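PDB 6KU8: genome polyprotein from Rhinovirus C, which probably cleaves the viral polyprotein as a 3C cysteine protease with a chymotrypsin-like fold, and is bound here to the inhibitor rupintrivir. Local coordinates for residues Arg11-Arg16 against Arg87-Phe92; Val117-Val122 against Leu139-Pro144. All blocks are in the same frame, centred on the assembly; numbering follows the deposited sequence.

Contact 1 (Arg11-Arg16 with Arg87-Phe92) sets the N-terminal helix against the connection that leads from the first β-barrel of the protease to the second sheet. Contact 2 (Val117-Val122 with Leu139-Pro144) lies within that second sheet. The two follow one another along the chain; their centres are 20 Å apart and their nearest atoms about 9 Å apart, so they do not touch. Contact 2 lies near the inhibitor: the side chain of Tyr141 comes to about 7 Å from bound rupintrivir, and its OH is hydrogen-bonded to His164, probably a pocket residue. Strand 159-167, which carries His164, is also touched through Ile160 by Leu13 and Ile89 of contact 1.

Contact 1: residues Arg11-Arg16 against Arg87-Phe92; sequences RALIKR and RDIRRF
Two donors grip Asp88 OD1, which sits between Arg87 and Ile89, the residues that touch Arg16 and Leu13 of the helix; the grip probably helps to hold the turn. Arg90 N reaches Asp88 OD1 at 3.0 Å, making an Asx turn, and Arg90 NE arrives at 2.9 Å from the opposite face of the carboxylate plane. Arg90 NH2 adds a salt bridge to Asp88 OD2 at 2.8 Å, a side-on grip in which both oxygens lie near the guanidinium plane; a short acidic side chain suits a place where it must serve both a backbone N-H and an arginine.

Across the contact the packing is mostly aliphatic. Leu13 and Ile89 meet at about a right angle, Leu13 CD1 lying 3.9 Å from Ile89 CG2, and both branched side chains also touch Ile160 of strand 159-167. Helix 8-17 is thus laid over the connection between the two β-barrels of the chymotrypsin-like fold, where residues 87-92 end in a short 3-10 turn.

The two arginines Arg16 and Arg87 pass each other obliquely without pairing. CB of Arg87 sits over the centre of the Arg16 guanidinium, 3.9 Å above its plane, while Arg16 CG rests 3.8 Å from Arg87 CB. The bend at chi2 (61°) folds the Arg16 chain so that its flat end lies across Arg87, and Arg16 NH2 bonds to Lys85 O. The guanidinium planes of Arg16 and Arg87 are turned 64° apart, and Arg16 NE stays 6.2 Å from Arg87 NE.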
ATOM      1  N   ARG A  11     -11.322  -8.272  -4.268  1.00 25.06           N
ATOM      2  CA  ARG A  11     -11.566  -9.089  -3.083  1.00 27.07           C
ATOM      3  C   ARG A  11     -10.606 -10.272  -3.017  1.00 27.35           C
ATOM      4  O   ARG A  11     -10.067 -10.587  -1.948  1.00 25.69           O
ATOM      5  CB  ARG A  11     -13.018  -9.579  -3.053  1.00 33.72           C
ATOM      6  CG  ARG A  11     -13.245 -10.691  -2.049  1.00 36.74           C
ATOM      7  CD  ARG A  11     -14.703 -10.820  -1.630  1.00 48.89           C
ATOM      8  NE  ARG A  11     -15.038  -9.922  -0.521  1.00 63.38           N
ATOM      9  CZ  ARG A  11     -16.230  -9.875   0.072  1.00 66.15           C
ATOM     10  NH1 ARG A  11     -17.207 -10.677  -0.337  1.00 67.69           N
ATOM     11  NH2 ARG A  11     -16.449  -9.029   1.075  1.00 55.27           N
ATOM     12  N   ALA A  12     -10.397 -10.959  -4.143  1.00 24.48           N
ATOM     13  CA  ALA A  12      -9.467 -12.086  -4.135  1.00 27.37           C
ATOM     14  C   ALA A  12      -8.055 -11.629  -3.783  1.00 26.37           C
ATOM     15  O   ALA A  12      -7.314 -12.341  -3.091  1.00 25.39           O
ATOM     16  CB  ALA A  12      -9.491 -12.797  -5.485  1.00 26.99           C
ATOM     17  N   LEU A  13      -7.669 -10.439  -4.247  1.00 22.58           N
ATOM     18  CA  LEU A  13      -6.363  -9.883  -3.892  1.00 21.22           C
ATOM     19  C   LEU A  13      -6.231  -9.709  -2.383  1.00 20.28           C
ATOM     20  O   LEU A  13      -5.249 -10.155  -1.772  1.00 21.72           O
ATOM     21  CB  LEU A  13      -6.156  -8.537  -4.606  1.00 17.02           C
ATOM     22  CG  LEU A  13      -4.819  -7.837  -4.297  1.00 20.38           C
ATOM     23  CD1 LEU A  13      -3.662  -8.711  -4.700  1.00 21.49           C
ATOM     24  CD2 LEU A  13      -4.735  -6.470  -4.989  1.00 18.69           C
ATOM     25  N   ILE A  14      -7.215  -9.059  -1.760  1.00 22.02           N
ATOM     26  CA  ILE A  14      -7.177  -8.876  -0.309  1.00 21.29           C
ATOM     27  C   ILE A  14      -7.072 -10.226   0.399  1.00 22.52           C
ATOM     28  O   ILE A  14      -6.227 -10.420   1.282  1.00 21.08           O
ATOM     29  CB  ILE A  14      -8.413  -8.085   0.168  1.00 23.84           C
ATOM     30  CG1 ILE A  14      -8.504  -6.720  -0.530  1.00 20.19           C
ATOM     31  CG2 ILE A  14      -8.393  -7.907   1.691  1.00 23.38           C
ATOM     32  CD1 ILE A  14      -7.330  -5.778  -0.248  1.00 23.44           C
ATOM     33  N   LYS A  15      -7.946 -11.174   0.037  1.00 23.01           N
ATOM     34  CA  LYS A  15      -7.968 -12.469   0.719  1.00 22.66           C
ATOM     35  C   LYS A  15      -6.656 -13.229   0.551  1.00 24.28           C
ATOM     36  O   LYS A  15      -6.200 -13.910   1.481  1.00 23.69           O
ATOM     37  CB  LYS A  15      -9.124 -13.324   0.194  1.00 26.95           C
ATOM     38  CG  LYS A  15     -10.504 -12.818   0.619  1.00 36.47           C
ATOM     39  CD  LYS A  15     -11.323 -13.921   1.301  1.00 49.73           C
ATOM     40  CE  LYS A  15     -11.505 -15.140   0.392  1.00 54.70           C
ATOM     41  NZ  LYS A  15     -12.539 -16.106   0.905  1.00 52.10           N
ATOM     42  N   ARG A  16      -6.047 -13.150  -0.632  1.00 21.72           N
ATOM     43  CA  ARG A  16      -4.902 -14.007  -0.931  1.00 20.04           C
ATOM     44  C   ARG A  16      -3.591 -13.388  -0.455  1.00 24.27           C
ATOM     45  O   ARG A  16      -2.708 -14.103   0.030  1.00 20.56           O
ATOM     46  CB  ARG A  16      -4.839 -14.297  -2.431  1.00 22.55           C
ATOM     47  CG  ARG A  16      -3.570 -15.056  -2.901  1.00 30.06           C
ATOM     48  CD  ARG A  16      -3.441 -16.449  -2.234  1.00 33.35           C
ATOM     49  NE  ARG A  16      -2.285 -17.239  -2.682  1.00 30.90           N
ATOM     50  CZ  ARG A  16      -1.038 -17.080  -2.229  1.00 36.20           C
ATOM     51  NH1 ARG A  16      -0.761 -16.140  -1.327  1.00 35.17           N
ATOM     52  NH2 ARG A  16      -0.054 -17.850  -2.685  1.00 36.66           N
ATOM     53  N   ARG A  87       1.230 -14.830  -3.749  1.00 21.79           N
ATOM     54  CA  ARG A  87       0.881 -14.839  -5.161  1.00 24.60           C
ATOM     55  C   ARG A  87       1.559 -13.668  -5.857  1.00 24.18           C
ATOM     56  O   ARG A  87       1.444 -12.519  -5.420  1.00 23.70           O
ATOM     57  CB  ARG A  87      -0.633 -14.757  -5.309  1.00 28.62           C
ATOM     58  CG  ARG A  87      -1.139 -14.661  -6.728  1.00 35.48           C
ATOM     59  CD  ARG A  87      -2.647 -14.569  -6.684  1.00 40.17           C
ATOM     60  NE  ARG A  87      -3.202 -13.759  -7.767  1.00 54.95           N
ATOM     61  CZ  ARG A  87      -4.264 -12.966  -7.634  1.00 53.60           C
ATOM     62  NH1 ARG A  87      -4.706 -12.280  -8.679  1.00 47.71           N
ATOM     63  NH2 ARG A  87      -4.878 -12.846  -6.452  1.00 41.36           N
ATOM     64  N   ASP A  88       2.296 -13.965  -6.923  1.00 21.30           N
ATOM     65  CA  ASP A  88       3.063 -12.934  -7.611  1.00 24.42           C
ATOM     66  C   ASP A  88       2.116 -12.034  -8.391  1.00 23.29           C
ATOM     67  O   ASP A  88       1.622 -12.420  -9.448  1.00 24.37           O
ATOM     68  CB  ASP A  88       4.093 -13.563  -8.545  1.00 28.25           C
ATOM     69  CG  ASP A  88       4.987 -12.530  -9.194  1.00 25.75           C
ATOM     70  OD1 ASP A  88       4.778 -11.315  -8.969  1.00 24.19           O
ATOM     71  OD2 ASP A  88       5.899 -12.929  -9.945  1.00 28.65           O
ATOM     72  N   ILE A  89       1.885 -10.816  -7.903  1.00 22.60           N
ATOM     73  CA  ILE A  89       0.946  -9.906  -8.558  1.00 21.68           C
ATOM     74  C   ILE A  89       1.661  -8.836  -9.381  1.00 21.74           C
ATOM     75  O   ILE A  89       1.023  -7.879  -9.840  1.00 22.38           O
ATOM     76  CB  ILE A  89       0.005  -9.279  -7.523  1.00 23.45           C
ATOM     77  CG1 ILE A  89       0.850  -8.593  -6.436  1.00 20.39           C
ATOM     78  CG2 ILE A  89      -0.877 -10.365  -6.939  1.00 22.28           C
ATOM     79  CD1 ILE A  89       0.171  -7.456  -5.684  1.00 27.42           C
ATOM     80  N   ARG A  90       2.965  -8.995  -9.614  1.00 19.07           N
ATOM     81  CA  ARG A  90       3.745  -7.940 -10.264  1.00 21.90           C
ATOM     82  C   ARG A  90       3.233  -7.614 -11.665  1.00 21.41           C
ATOM     83  O   ARG A  90       3.369  -6.476 -12.122  1.00 22.14           O
ATOM     84  CB  ARG A  90       5.218  -8.344 -10.321  1.00 21.04           C
ATOM     85  CG  ARG A  90       5.964  -8.116  -9.008  1.00 21.14           C
ATOM     86  CD  ARG A  90       7.397  -8.650  -9.080  1.00 22.22           C
ATOM     87  NE  ARG A  90       7.432 -10.113  -9.159  1.00 23.10           N
ATOM     88  CZ  ARG A  90       8.538 -10.834  -9.017  1.00 22.44           C
ATOM     89  NH1 ARG A  90       9.696 -10.225  -8.782  1.00 24.60           N
ATOM     90  NH2 ARG A  90       8.492 -12.154  -9.100  1.00 23.34           N
ATOM     91  N   ARG A  91       2.636  -8.585 -12.359  1.00 23.29           N
ATOM     92  CA  ARG A  91       2.187  -8.337 -13.727  1.00 28.36           C
ATOM     93  C   ARG A  91       1.005  -7.364 -13.793  1.00 27.24           C
ATOM     94  O   ARG A  91       0.698  -6.846 -14.878  1.00 23.49           O
ATOM     95  CB  ARG A  91       1.832  -9.674 -14.398  1.00 27.89           C
ATOM     96  CG  ARG A  91       0.348  -9.918 -14.566  1.00 33.93           C
ATOM     97  CD  ARG A  91       0.026 -11.377 -14.946  1.00 42.84           C
ATOM     98  NE  ARG A  91      -0.232 -12.196 -13.764  1.00 47.71           N
ATOM     99  CZ  ARG A  91      -0.453 -13.506 -13.785  1.00 52.48           C
ATOM    100  NH1 ARG A  91      -0.447 -14.163 -14.937  1.00 68.04           N
ATOM    101  NH2 ARG A  91      -0.672 -14.162 -12.652  1.00 51.78           N
ATOM    102  N   PHE A  92       0.333  -7.110 -12.667  1.00 21.68           N
ATOM    103  CA  PHE A  92      -0.771  -6.155 -12.600  1.00 23.22           C
ATOM    104  C   PHE A  92      -0.330  -4.790 -12.104  1.00 19.24           C
ATOM    105  O   PHE A  92      -1.142  -3.857 -12.085  1.00 20.02           O
ATOM    106  CB  PHE A  92      -1.886  -6.686 -11.686  1.00 19.82           C
ATOM    107  CG  PHE A  92      -2.272  -8.108 -11.962  1.00 22.20           C
ATOM    108  CD1 PHE A  92      -2.806  -8.472 -13.185  1.00 25.96           C
ATOM    109  CD2 PHE A  92      -2.112  -9.082 -10.985  1.00 23.50           C
ATOM    110  CE1 PHE A  92      -3.171  -9.786 -13.435  1.00 28.92           C
ATOM    111  CE2 PHE A  92      -2.473 -10.389 -11.220  1.00 26.37           C
ATOM    112  CZ  PHE A  92      -3.005 -10.749 -12.445  1.00 29.07           C
TER

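Contact 2: residues Val117-Val122 against Leu139-Pro144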
ATOM      1  N   VAL A 117     -14.367   0.328  -1.492  1.00 21.32           N
ATOM      2  CA  VAL A 117     -15.119   1.521  -1.853  1.00 24.88           C
ATOM      3  C   VAL A 117     -14.558   2.053  -3.165  1.00 26.89           C
ATOM      4  O   VAL A 117     -13.364   1.914  -3.451  1.00 21.71           O
ATOM      5  CB  VAL A 117     -15.062   2.587  -0.727  1.00 23.30           C
ATOM      6  CG1 VAL A 117     -13.645   3.096  -0.543  1.00 24.03           C
ATOM      7  CG2 VAL A 117     -16.001   3.716  -1.021  1.00 30.63           C
ATOM      8  N   GLU A 118     -15.427   2.639  -3.985  1.00 24.36           N
ATOM      9  CA  GLU A 118     -14.958   3.226  -5.237  1.00 27.18           C
ATOM     10  C   GLU A 118     -14.410   4.623  -4.964  1.00 23.69           C
ATOM     11  O   GLU A 118     -15.142   5.503  -4.499  1.00 25.11           O
ATOM     12  CB  GLU A 118     -16.068   3.281  -6.285  1.00 29.39           C
ATOM     13  CG  GLU A 118     -15.520   3.751  -7.645  1.00 36.37           C
ATOM     14  CD  GLU A 118     -16.480   3.525  -8.793  1.00 46.44           C
ATOM     15  OE1 GLU A 118     -17.549   2.900  -8.565  1.00 46.21           O
ATOM     16  OE2 GLU A 118     -16.155   3.973  -9.918  1.00 42.31           O
ATOM     17  N   VAL A 119     -13.117   4.838  -5.233  1.00 22.16           N
ATOM     18  CA  VAL A 119     -12.584   6.197  -5.091  1.00 20.07           C
ATOM     19  C   VAL A 119     -12.640   6.969  -6.399  1.00 25.45           C
ATOM     20  O   VAL A 119     -12.377   8.180  -6.406  1.00 24.61           O
ATOM     21  CB  VAL A 119     -11.142   6.199  -4.547  1.00 21.12           C
ATOM     22  CG1 VAL A 119     -11.086   5.458  -3.205  1.00 20.28           C
ATOM     23  CG2 VAL A 119     -10.183   5.567  -5.556  1.00 21.39           C
ATOM     24  N   GLY A 120     -12.986   6.314  -7.505  1.00 23.87           N
ATOM     25  CA  GLY A 120     -13.124   7.017  -8.761  1.00 23.33           C
ATOM     26  C   GLY A 120     -11.821   7.144  -9.519  1.00 21.41           C
ATOM     27  O   GLY A 120     -11.014   6.208  -9.557  1.00 21.53           O
ATOM     28  N   THR A 121     -11.604   8.304 -10.125  1.00 21.17           N
ATOM     29  CA  THR A 121     -10.420   8.528 -10.942  1.00 23.03           C
ATOM     30  C   THR A 121      -9.211   8.807 -10.060  1.00 25.99           C
ATOM     31  O   THR A 121      -9.301   9.517  -9.052  1.00 22.91           O
ATOM     32  CB  THR A 121     -10.644   9.696 -11.907  1.00 26.95           C
ATOM     33  OG1 THR A 121     -11.702   9.363 -12.802  1.00 26.05           O
ATOM     34  CG2 THR A 121      -9.385   9.997 -12.718  1.00 25.89           C
ATOM     35  N   VAL A 122      -8.082   8.219 -10.439  1.00 20.82           N
ATOM     36  CA  VAL A 122      -6.826   8.369  -9.732  1.00 20.71           C
ATOM     37  C   VAL A 122      -5.859   9.050 -10.694  1.00 20.46           C
ATOM     38  O   VAL A 122      -5.648   8.560 -11.810  1.00 24.77           O
ATOM     39  CB  VAL A 122      -6.293   7.004  -9.258  1.00 20.59           C
ATOM     40  CG1 VAL A 122      -4.872   7.117  -8.738  1.00 19.24           C
ATOM     41  CG2 VAL A 122      -7.250   6.353  -8.235  1.00 20.55           C
ATOM     42  N   LEU A 139      -0.353   9.447  -6.155  1.00 19.37           N
ATOM     43  CA  LEU A 139      -1.573   9.510  -6.950  1.00 18.22           C
ATOM     44  C   LEU A 139      -2.687  10.039  -6.043  1.00 17.56           C
ATOM     45  O   LEU A 139      -2.734   9.698  -4.858  1.00 21.79           O
ATOM     46  CB  LEU A 139      -1.935   8.128  -7.513  1.00 20.74           C
ATOM     47  CG  LEU A 139      -0.819   7.322  -8.193  1.00 18.55           C
ATOM     48  CD1 LEU A 139      -1.305   5.938  -8.657  1.00 17.48           C
ATOM     49  CD2 LEU A 139      -0.235   8.128  -9.340  1.00 19.80           C
ATOM     50  N   LYS A 140      -3.558  10.904  -6.577  1.00 18.63           N
ATOM     51  CA  LYS A 140      -4.594  11.531  -5.760  1.00 16.96           C
ATOM     52  C   LYS A 140      -5.978  11.108  -6.231  1.00 19.86           C
ATOM     53  O   LYS A 140      -6.213  10.929  -7.431  1.00 20.89           O
ATOM     54  CB  LYS A 140      -4.485  13.065  -5.785  1.00 24.33           C
ATOM     55  CG  LYS A 140      -5.412  13.769  -4.761  1.00 24.64           C
ATOM     56  CD  LYS A 140      -6.426  14.715  -5.384  1.00 23.87           C
ATOM     57  CE  LYS A 140      -6.788  14.358  -6.797  1.00 31.78           C
ATOM     58  NZ  LYS A 140      -7.535  15.458  -7.485  1.00 25.28           N
ATOM     59  N   TYR A 141      -6.898  10.930  -5.271  1.00 17.33           N
ATOM     60  CA  TYR A 141      -8.277  10.598  -5.599  1.00 19.88           C
ATOM     61  C   TYR A 141      -9.210  11.474  -4.771  1.00 22.72           C
ATOM     62  O   TYR A 141      -8.936  11.761  -3.599  1.00 20.97           O
ATOM     63  CB  TYR A 141      -8.589   9.089  -5.381  1.00 18.07           C
ATOM     64  CG  TYR A 141      -7.630   8.389  -4.425  1.00 17.03           C
ATOM     65  CD1 TYR A 141      -8.001   8.084  -3.123  1.00 17.55           C
ATOM     66  CD2 TYR A 141      -6.352   8.043  -4.835  1.00 16.18           C
ATOM     67  CE1 TYR A 141      -7.108   7.453  -2.248  1.00 16.55           C
ATOM     68  CE2 TYR A 141      -5.459   7.431  -3.977  1.00 16.95           C
ATOM     69  CZ  TYR A 141      -5.840   7.139  -2.689  1.00 16.05           C
ATOM     70  OH  TYR A 141      -4.950   6.519  -1.846  1.00 17.57           O
ATOM     71  N   ASN A 142     -10.303  11.916  -5.398  1.00 21.51           N
ATOM     72  CA  ASN A 142     -11.296  12.769  -4.737  1.00 21.34           C
ATOM     73  C   ASN A 142     -12.261  11.888  -3.947  1.00 20.84           C
ATOM     74  O   ASN A 142     -13.402  11.647  -4.340  1.00 25.68           O
ATOM     75  CB  ASN A 142     -12.036  13.629  -5.758  1.00 19.03           C
ATOM     76  CG  ASN A 142     -11.103  14.569  -6.513  1.00 25.95           C
ATOM     77  OD1 ASN A 142     -10.191  15.159  -5.928  1.00 29.58           O
ATOM     78  ND2 ASN A 142     -11.319  14.708  -7.815  1.00 29.61           N
ATOM     79  N   TYR A 143     -11.768  11.381  -2.816  1.00 19.47           N
ATOM     80  CA  TYR A 143     -12.565  10.574  -1.914  1.00 22.22           C
ATOM     81  C   TYR A 143     -12.118  10.875  -0.489  1.00 21.59           C
ATOM     82  O   TYR A 143     -10.911  10.982  -0.241  1.00 21.16           O
ATOM     83  CB  TYR A 143     -12.415   9.077  -2.218  1.00 21.66           C
ATOM     84  CG  TYR A 143     -13.274   8.209  -1.340  1.00 21.24           C
ATOM     85  CD1 TYR A 143     -14.563   7.841  -1.725  1.00 24.05           C
ATOM     86  CD2 TYR A 143     -12.811   7.782  -0.110  1.00 20.81           C
ATOM     87  CE1 TYR A 143     -15.354   7.049  -0.901  1.00 27.71           C
ATOM     88  CE2 TYR A 143     -13.592   7.008   0.726  1.00 25.80           C
ATOM     89  CZ  TYR A 143     -14.861   6.639   0.330  1.00 31.00           C
ATOM     90  OH  TYR A 143     -15.615   5.852   1.176  1.00 32.65           O
ATOM     91  N   PRO A 144     -13.070  11.024   0.481  1.00 25.05           N
ATOM     92  CA  PRO A 144     -12.675  11.394   1.862  1.00 23.65           C
ATOM     93  C   PRO A 144     -12.206  10.197   2.679  1.00 25.25           C
ATOM     94  O   PRO A 144     -12.870   9.705   3.602  1.00 25.47           O
ATOM     95  CB  PRO A 144     -13.959  12.033   2.412  1.00 26.63           C
ATOM     96  CG  PRO A 144     -15.074  11.344   1.653  1.00 23.54           C
ATOM     97  CD  PRO A 144     -14.527  11.120   0.266  1.00 25.32           C
TER
HETATM   98  O   HOH W   1     -11.345  10.430  -7.672  1.00 24.61           O
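Tyr143 and Val117 approach from opposite directions, the phenol head running into the valine methyls: Val117 CG2 lies 3.1 Å from Tyr143 OH, a tight approach. With CG anti to the backbone N (chi1 -178°), the ring extends back along strand 117-122, toward Val117, meeting Val119 CG1 and Val117 CG2 obliquely, while CD of Pro144 lies over one of its faces. Val119 crosses Tyr143 at about a right angle, its CB 3.9 Å from Tyr143 CB, and passes Tyr141 on a slant, CG2 touching Tyr141 CB at 3.9 Å. A compact β-branched residue fits this wedge between two tyrosines. Further along, Val122 and Tyr141 lie side by side and point the same way, with Val122 CG2 3.9 Å from Tyr141 CD2; CG1 of Val122 turns instead to Leu139, whose side chain it crosses at about a right angle.

The backbones are joined by a water. It donates to Val119 O (2.8 Å) and Thr121 O (2.6 Å) and accepts from Asn142 N (2.9 Å), bridging the place where residues 139-144 leave the sheet through an inverse gamma turn centred on Asn142. Val119 and Gly120 form a classic bulge opposite Met103, and the backbone angles of Gly120 would press a side chain against the preceding carbonyl oxygen, so glycine suits the site.

Tyr141 OH is hydrogen-bonded to His164, which by its place in the 3C family probably belongs to the S1 pocket. Strand 115-130 pairs on its other flank with strand 100-107, and strand 138-141 with strand 172-176; Leu139 also packs against Val161 and Ala162 of strand 159-167.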